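Local coordinates for interpain A (Prevotella intermedia, PDB 3BB7), which probably cleaves peptide bonds as a C10-family cysteine protease, seen here as a proenzyme fragment of a longer protein with its predicted nucleophile replaced, at residues N126-V140 with A151-W163. The protein carries 1 engineered substitution. Sequence-based numbering, arbitrary orientation.
Sequences NYFKYPVRGIGSHTV and AISADFGNTTYDW
Val132 O is gripped twice, by Tyr161 N at 3.1 Å and by a water that also bonds Tyr161 O, so one carbonyl and both polar backbone atoms of Tyr161 are tied together. This knot lies in the long open end of a beta hairpin of the C10 peptidase domain, whose strands 138-142 and 150-154 pair antiparallel and whose arms then run on side by side toward the end of helix 116-128. At that helix end the Trp163 indole lies against the chain where Lys129 takes positive phi: Lys129 CA sits over one face, 4.0 Å from the six-membered ring centroid in a CH-pi contact, while Tyr161 CB packs near the rim of the opposite face. The ring edge is pinned too, because Trp163 NE1 donates to Pro131 O at 3.0 Å; the acceptor lies in the indole plane, although the N-H comes from above the carbonyl plane. The Asn126 and Trp163 side chains run past each other in opposite directions, amide and indole planes 33° apart, with Asn126 OD1 3.6 Å from Trp163 CE3.

Midway, the arms meet through glycines. Gly157 N donates to Gly136 O, and Gly134 N reaches Phe156 O weakly. Phe156 presents its ring edge to Gly136 and His138 CB, with Ala154 CB over one face; Tyr218 and His188 join this aromatic cluster from outside the hairpin. In one of two Arg133 conformers, the chain bends at chi3 (56°) and Arg133 NH2 donates to Gly157 O at 2.8 Å, 28° out of the guanidinium plane.

In the strands, His138 with Ala154 and Val140 with Ile152 are hydrogen-bonded pairs. Between them, on the other face, the non-hydrogen-bonded pair joins its hydroxyls, Thr139 OG1 to Ser153 OG, at 2.7 Å. Thr139 CG2 rests 3.8 Å from Ala151 CB.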
loop_
_atom_site.group_PDB
_atom_site.type_symbol
_atom_site.label_atom_id
_atom_site.label_comp_id
_atom_site.label_asym_id
_atom_site.label_seq_id
_atom_site.Cartn_x
_atom_site.Cartn_y
_atom_site.Cartn_z
ATOM N N ASN A 126 -6.705 -10.861 -3.323
ATOM C CA ASN A 126 -7.815 -11.387 -2.557
ATOM C C ASN A 126 -9.125 -10.658 -2.894
ATOM O O ASN A 126 -10.204 -11.240 -2.872
ATOM C CB ASN A 126 -7.556 -11.266 -1.050
ATOM C CG ASN A 126 -8.717 -11.825 -0.241
ATOM O OD1 ASN A 126 -9.012 -13.036 -0.290
ATOM N ND2 ASN A 126 -9.383 -10.948 0.509
ATOM N N TYR A 127 -9.039 -9.356 -3.157
ATOM C CA TYR A 127 -10.232 -8.602 -3.574
ATOM C C TYR A 127 -10.861 -9.246 -4.821
ATOM O O TYR A 127 -12.103 -9.405 -4.918
ATOM C CB TYR A 127 -9.862 -7.135 -3.814
ATOM C CG TYR A 127 -11.021 -6.374 -4.409
ATOM C CD1 TYR A 127 -12.100 -5.971 -3.607
ATOM C CD2 TYR A 127 -11.072 -6.122 -5.772
ATOM C CE1 TYR A 127 -13.188 -5.291 -4.158
ATOM C CE2 TYR A 127 -12.187 -5.430 -6.355
ATOM C CZ TYR A 127 -13.222 -5.021 -5.528
ATOM O OH TYR A 127 -14.333 -4.387 -6.045
ATOM N N PHE A 128 -10.014 -9.638 -5.779
ATOM C CA PHE A 128 -10.502 -10.275 -7.015
ATOM C C PHE A 128 -10.758 -11.761 -6.926
ATOM O O PHE A 128 -11.435 -12.317 -7.801
ATOM C CB PHE A 128 -9.494 -10.021 -8.137
ATOM C CG PHE A 128 -9.452 -8.574 -8.574
ATOM C CD1 PHE A 128 -10.559 -8.008 -9.222
ATOM C CD2 PHE A 128 -8.351 -7.785 -8.293
ATOM C CE1 PHE A 128 -10.556 -6.676 -9.630
ATOM C CE2 PHE A 128 -8.335 -6.423 -8.666
ATOM C CZ PHE A 128 -9.430 -5.887 -9.338
ATOM N N LYS A 129 -10.219 -12.408 -5.889
ATOM C CA LYS A 129 -10.288 -13.864 -5.737
ATOM C C LYS A 129 -9.777 -14.551 -7.008
ATOM O O LYS A 129 -10.419 -15.453 -7.574
ATOM C CB LYS A 129 -11.688 -14.337 -5.342
ATOM C CG LYS A 129 -12.023 -13.910 -3.930
ATOM C CD LYS A 129 -13.507 -13.974 -3.663
ATOM C CE LYS A 129 -13.809 -13.179 -2.392
ATOM N NZ LYS A 129 -12.739 -12.160 -2.061
ATOM N N TYR A 130 -8.606 -14.097 -7.450
ATOM C CA TYR A 130 -8.061 -14.508 -8.747
ATOM C C TYR A 130 -6.559 -14.364 -8.665
ATOM O O TYR A 130 -6.094 -13.434 -8.030
ATOM C CB TYR A 130 -8.646 -13.596 -9.841
ATOM C CG TYR A 130 -8.222 -13.903 -11.261
ATOM C CD1 TYR A 130 -8.978 -14.742 -12.069
ATOM C CD2 TYR A 130 -7.076 -13.306 -11.809
ATOM C CE1 TYR A 130 -8.575 -15.004 -13.376
ATOM C CE2 TYR A 130 -6.675 -13.564 -13.099
ATOM C CZ TYR A 130 -7.438 -14.402 -13.880
ATOM O OH TYR A 130 -7.007 -14.645 -15.170
ATOM N N PRO A 131 -5.805 -15.290 -9.271
ATOM C CA PRO A 131 -6.216 -16.427 -10.082
ATOM C C PRO A 131 -6.644 -17.624 -9.242
ATOM O O PRO A 131 -6.451 -17.638 -7.995
ATOM C CB PRO A 131 -4.943 -16.752 -10.867
ATOM C CG PRO A 131 -3.859 -16.452 -9.873
ATOM C CD PRO A 131 -4.332 -15.211 -9.148
ATOM N N VAL A 132 -7.225 -18.603 -9.922
ATOM C CA VAL A 132 -7.530 -19.892 -9.300
ATOM C C VAL A 132 -6.239 -20.625 -8.904
ATOM O O VAL A 132 -6.096 -21.074 -7.773
ATOM C CB VAL A 132 -8.386 -20.788 -10.207
ATOM C CG1 VAL A 132 -8.608 -22.122 -9.545
ATOM C CG2 VAL A 132 -9.710 -20.153 -10.536
ATOM N N ARG A 133 -5.296 -20.711 -9.837
ATOM C CA ARG A 133 -3.960 -21.287 -9.608
ATOM C C ARG A 133 -2.957 -20.377 -10.288
ATOM O O ARG A 133 -3.312 -19.622 -11.194
ATOM C CB ARG A 133 -3.851 -22.732 -10.185
ATOM C CG ARG A 133 -4.770 -23.744 -9.502
ATOM C CD ARG A 133 -4.925 -25.037 -10.298
ATOM N NE ARG A 133 -3.645 -25.676 -10.578
ATOM C CZ ARG A 133 -3.291 -26.878 -10.142
ATOM N NH1 ARG A 133 -4.125 -27.602 -9.399
ATOM N NH2 ARG A 133 -2.101 -27.364 -10.455
ATOM N N GLY A 134 -1.703 -20.448 -9.849
ATOM C CA GLY A 134 -0.660 -19.668 -10.493
ATOM C C GLY A 134 -0.054 -20.441 -11.659
ATOM O O GLY A 134 -0.640 -21.399 -12.210
ATOM N N ILE A 135 1.152 -20.017 -12.030
ATOM C CA ILE A 135 1.879 -20.560 -13.172
ATOM C C ILE A 135 3.344 -20.671 -12.780
ATOM O O ILE A 135 3.928 -19.706 -12.321
ATOM C CB ILE A 135 1.767 -19.622 -14.401
ATOM C CG1 ILE A 135 0.306 -19.271 -14.693
ATOM C CG2 ILE A 135 2.457 -20.287 -15.605
ATOM C CD1 ILE A 135 0.155 -18.113 -15.706
ATOM N N GLY A 136 3.931 -21.848 -12.974
ATOM C CA GLY A 136 5.363 -22.009 -12.803
ATOM C C GLY A 136 5.831 -21.973 -11.358
ATOM O O GLY A 136 5.047 -22.214 -10.427
ATOM N N SER A 137 7.130 -21.723 -11.162
ATOM C CA SER A 137 7.726 -21.752 -9.828
ATOM C C SER A 137 8.912 -20.836 -9.806
ATOM O O SER A 137 9.452 -20.494 -10.850
ATOM C CB SER A 137 8.176 -23.177 -9.464
ATOM O OG SER A 137 9.057 -23.715 -10.428
ATOM N N HIS A 138 9.300 -20.425 -8.601
ATOM C CA HIS A 138 10.448 -19.546 -8.453
ATOM C C HIS A 138 10.961 -19.611 -7.031
ATOM O O HIS A 138 10.224 -19.934 -6.111
ATOM C CB HIS A 138 10.060 -18.101 -8.787
ATOM C CG HIS A 138 11.214 -17.144 -8.871
ATOM N ND1 HIS A 138 12.274 -17.320 -9.733
ATOM C CD2 HIS A 138 11.424 -15.953 -8.249
ATOM C CE1 HIS A 138 13.106 -16.292 -9.613
ATOM N NE2 HIS A 138 12.610 -15.448 -8.726
ATOM N N THR A 139 12.240 -19.266 -6.878
ATOM C CA THR A 139 12.917 -19.268 -5.595
ATOM C C THR A 139 13.696 -17.967 -5.428
ATOM O O THR A 139 14.310 -17.484 -6.403
ATOM C CB THR A 139 13.878 -20.480 -5.530
ATOM O OG1 THR A 139 13.115 -21.685 -5.638
ATOM C CG2 THR A 139 14.665 -20.514 -4.215
ATOM N N VAL A 140 13.612 -17.357 -4.238
ATOM C CA VAL A 140 14.581 -16.331 -3.838
ATOM C C VAL A 140 15.354 -16.850 -2.627
ATOM O O VAL A 140 15.071 -17.950 -2.116
ATOM C CB VAL A 140 13.900 -14.988 -3.543
ATOM C CG1 VAL A 140 13.083 -14.519 -4.756
ATOM C CG2 VAL A 140 12.996 -15.059 -2.292
ATOM N N ALA A 151 16.799 -21.080 0.819
ATOM C CA ALA A 151 15.830 -20.989 -0.280
ATOM C C ALA A 151 14.443 -20.706 0.229
ATOM O O ALA A 151 13.966 -21.366 1.150
ATOM C CB ALA A 151 15.824 -22.309 -1.100
ATOM N N ILE A 152 13.787 -19.751 -0.411
ATOM C CA ILE A 152 12.383 -19.453 -0.133
ATOM C C ILE A 152 11.674 -19.605 -1.481
ATOM O O ILE A 152 11.879 -18.811 -2.394
ATOM C CB ILE A 152 12.218 -18.026 0.427
ATOM C CG1 ILE A 152 12.975 -17.888 1.775
ATOM C CG2 ILE A 152 10.726 -17.680 0.548
ATOM C CD1 ILE A 152 13.233 -16.437 2.187
ATOM N N SER A 153 10.848 -20.649 -1.603
ATOM C CA SER A 153 10.316 -21.071 -2.900
ATOM C C SER A 153 8.800 -21.017 -2.944
ATOM O O SER A 153 8.137 -21.196 -1.921
ATOM C CB SER A 153 10.772 -22.504 -3.189
ATOM O OG SER A 153 12.191 -22.548 -3.211
ATOM N N ALA A 154 8.265 -20.823 -4.149
ATOM C CA ALA A 154 6.838 -20.877 -4.377
ATOM C C ALA A 154 6.564 -21.716 -5.628
ATOM O O ALA A 154 7.152 -21.463 -6.695
ATOM C CB ALA A 154 6.338 -19.474 -4.591
ATOM N N ASP A 155 5.698 -22.714 -5.499
ATOM C CA ASP A 155 5.249 -23.496 -6.658
ATOM C C ASP A 155 3.879 -22.985 -7.057
ATOM O O ASP A 155 2.835 -23.550 -6.689
ATOM C CB ASP A 155 5.194 -24.979 -6.298
ATOM C CG ASP A 155 4.788 -25.843 -7.477
ATOM O OD1 ASP A 155 4.539 -25.277 -8.583
ATOM O OD2 ASP A 155 4.697 -27.088 -7.279
ATOM N N PHE A 156 3.869 -21.866 -7.785
ATOM C CA PHE A 156 2.607 -21.216 -8.167
ATOM C C PHE A 156 1.709 -22.157 -8.979
ATOM O O PHE A 156 0.469 -22.191 -8.796
ATOM C CB PHE A 156 2.844 -19.928 -8.975
ATOM C CG PHE A 156 3.845 -18.967 -8.372
ATOM C CD1 PHE A 156 3.438 -17.925 -7.539
ATOM C CD2 PHE A 156 5.189 -19.039 -8.732
ATOM C CE1 PHE A 156 4.340 -17.003 -7.051
ATOM C CE2 PHE A 156 6.137 -18.137 -8.200
ATOM C CZ PHE A 156 5.705 -17.118 -7.363
ATOM N N GLY A 157 2.320 -22.884 -9.925
ATOM C CA GLY A 157 1.526 -23.668 -10.885
ATOM C C GLY A 157 0.780 -24.816 -10.225
ATOM O O GLY A 157 -0.244 -25.279 -10.751
ATOM N N ASN A 158 1.251 -25.288 -9.068
ATOM C CA ASN A 158 0.542 -26.350 -8.352
ATOM C C ASN A 158 -0.243 -25.861 -7.146
ATOM O O ASN A 158 -0.724 -26.673 -6.339
ATOM C CB ASN A 158 1.502 -27.467 -7.973
ATOM C CG ASN A 158 1.959 -28.264 -9.169
ATOM O OD1 ASN A 158 1.142 -28.766 -9.930
ATOM N ND2 ASN A 158 3.266 -28.359 -9.354
ATOM N N THR A 159 -0.424 -24.542 -7.035
ATOM C CA THR A 159 -1.115 -23.994 -5.890
ATOM C C THR A 159 -2.487 -23.479 -6.292
ATOM O O THR A 159 -2.593 -22.616 -7.173
ATOM C CB THR A 159 -0.298 -22.861 -5.237
ATOM O OG1 THR A 159 0.907 -23.418 -4.733
ATOM C CG2 THR A 159 -1.057 -22.230 -4.062
ATOM N N THR A 160 -3.537 -24.023 -5.657
ATOM C CA THR A 160 -4.878 -23.491 -5.798
ATOM C C THR A 160 -5.104 -22.574 -4.598
ATOM O O THR A 160 -5.292 -23.060 -3.478
ATOM C CB THR A 160 -5.918 -24.633 -5.823
ATOM O OG1 THR A 160 -5.618 -25.502 -6.929
ATOM C CG2 THR A 160 -7.317 -24.083 -5.987
ATOM N N TYR A 161 -5.066 -21.260 -4.814
ATOM C CA TYR A 161 -5.184 -20.306 -3.697
ATOM C C TYR A 161 -6.496 -20.505 -2.952
ATOM O O TYR A 161 -7.564 -20.653 -3.550
ATOM C CB TYR A 161 -4.960 -18.851 -4.164
ATOM C CG TYR A 161 -3.582 -18.740 -4.742
ATOM C CD1 TYR A 161 -3.388 -18.719 -6.111
ATOM C CD2 TYR A 161 -2.447 -18.740 -3.907
ATOM C CE1 TYR A 161 -2.097 -18.720 -6.652
ATOM C CE2 TYR A 161 -1.171 -18.713 -4.432
ATOM C CZ TYR A 161 -0.992 -18.722 -5.818
ATOM O OH TYR A 161 0.300 -18.758 -6.350
ATOM N N ASP A 162 -6.421 -20.564 -1.634
ATOM C CA ASP A 162 -7.586 -20.951 -0.829
ATOM C C ASP A 162 -8.410 -19.714 -0.463
ATOM O O ASP A 162 -8.480 -19.311 0.708
ATOM C CB ASP A 162 -7.121 -21.727 0.391
ATOM C CG ASP A 162 -8.274 -22.380 1.161
ATOM O OD1 ASP A 162 -7.977 -22.948 2.234
ATOM O OD2 ASP A 162 -9.452 -22.354 0.713
ATOM N N TRP A 163 -9.019 -19.104 -1.479
ATOM C CA TRP A 163 -9.768 -17.850 -1.289
ATOM C C TRP A 163 -10.845 -17.924 -0.210
ATOM O O TRP A 163 -11.060 -16.962 0.518
ATOM C CB TRP A 163 -10.399 -17.380 -2.608
ATOM C CG TRP A 163 -9.378 -17.229 -3.705
ATOM C CD1 TRP A 163 -9.250 -17.989 -4.827
ATOM C CD2 TRP A 163 -8.262 -16.327 -3.708
ATOM N NE1 TRP A 163 -8.200 -17.550 -5.587
ATOM C CE2 TRP A 163 -7.547 -16.547 -4.903
ATOM C CE3 TRP A 163 -7.823 -15.324 -2.835
ATOM C CZ2 TRP A 163 -6.403 -15.797 -5.248
ATOM C CZ3 TRP A 163 -6.674 -14.588 -3.165
ATOM C CH2 TRP A 163 -5.959 -14.845 -4.353
HETATM O O HOH W 1 -8.307 -20.928 -6.121
#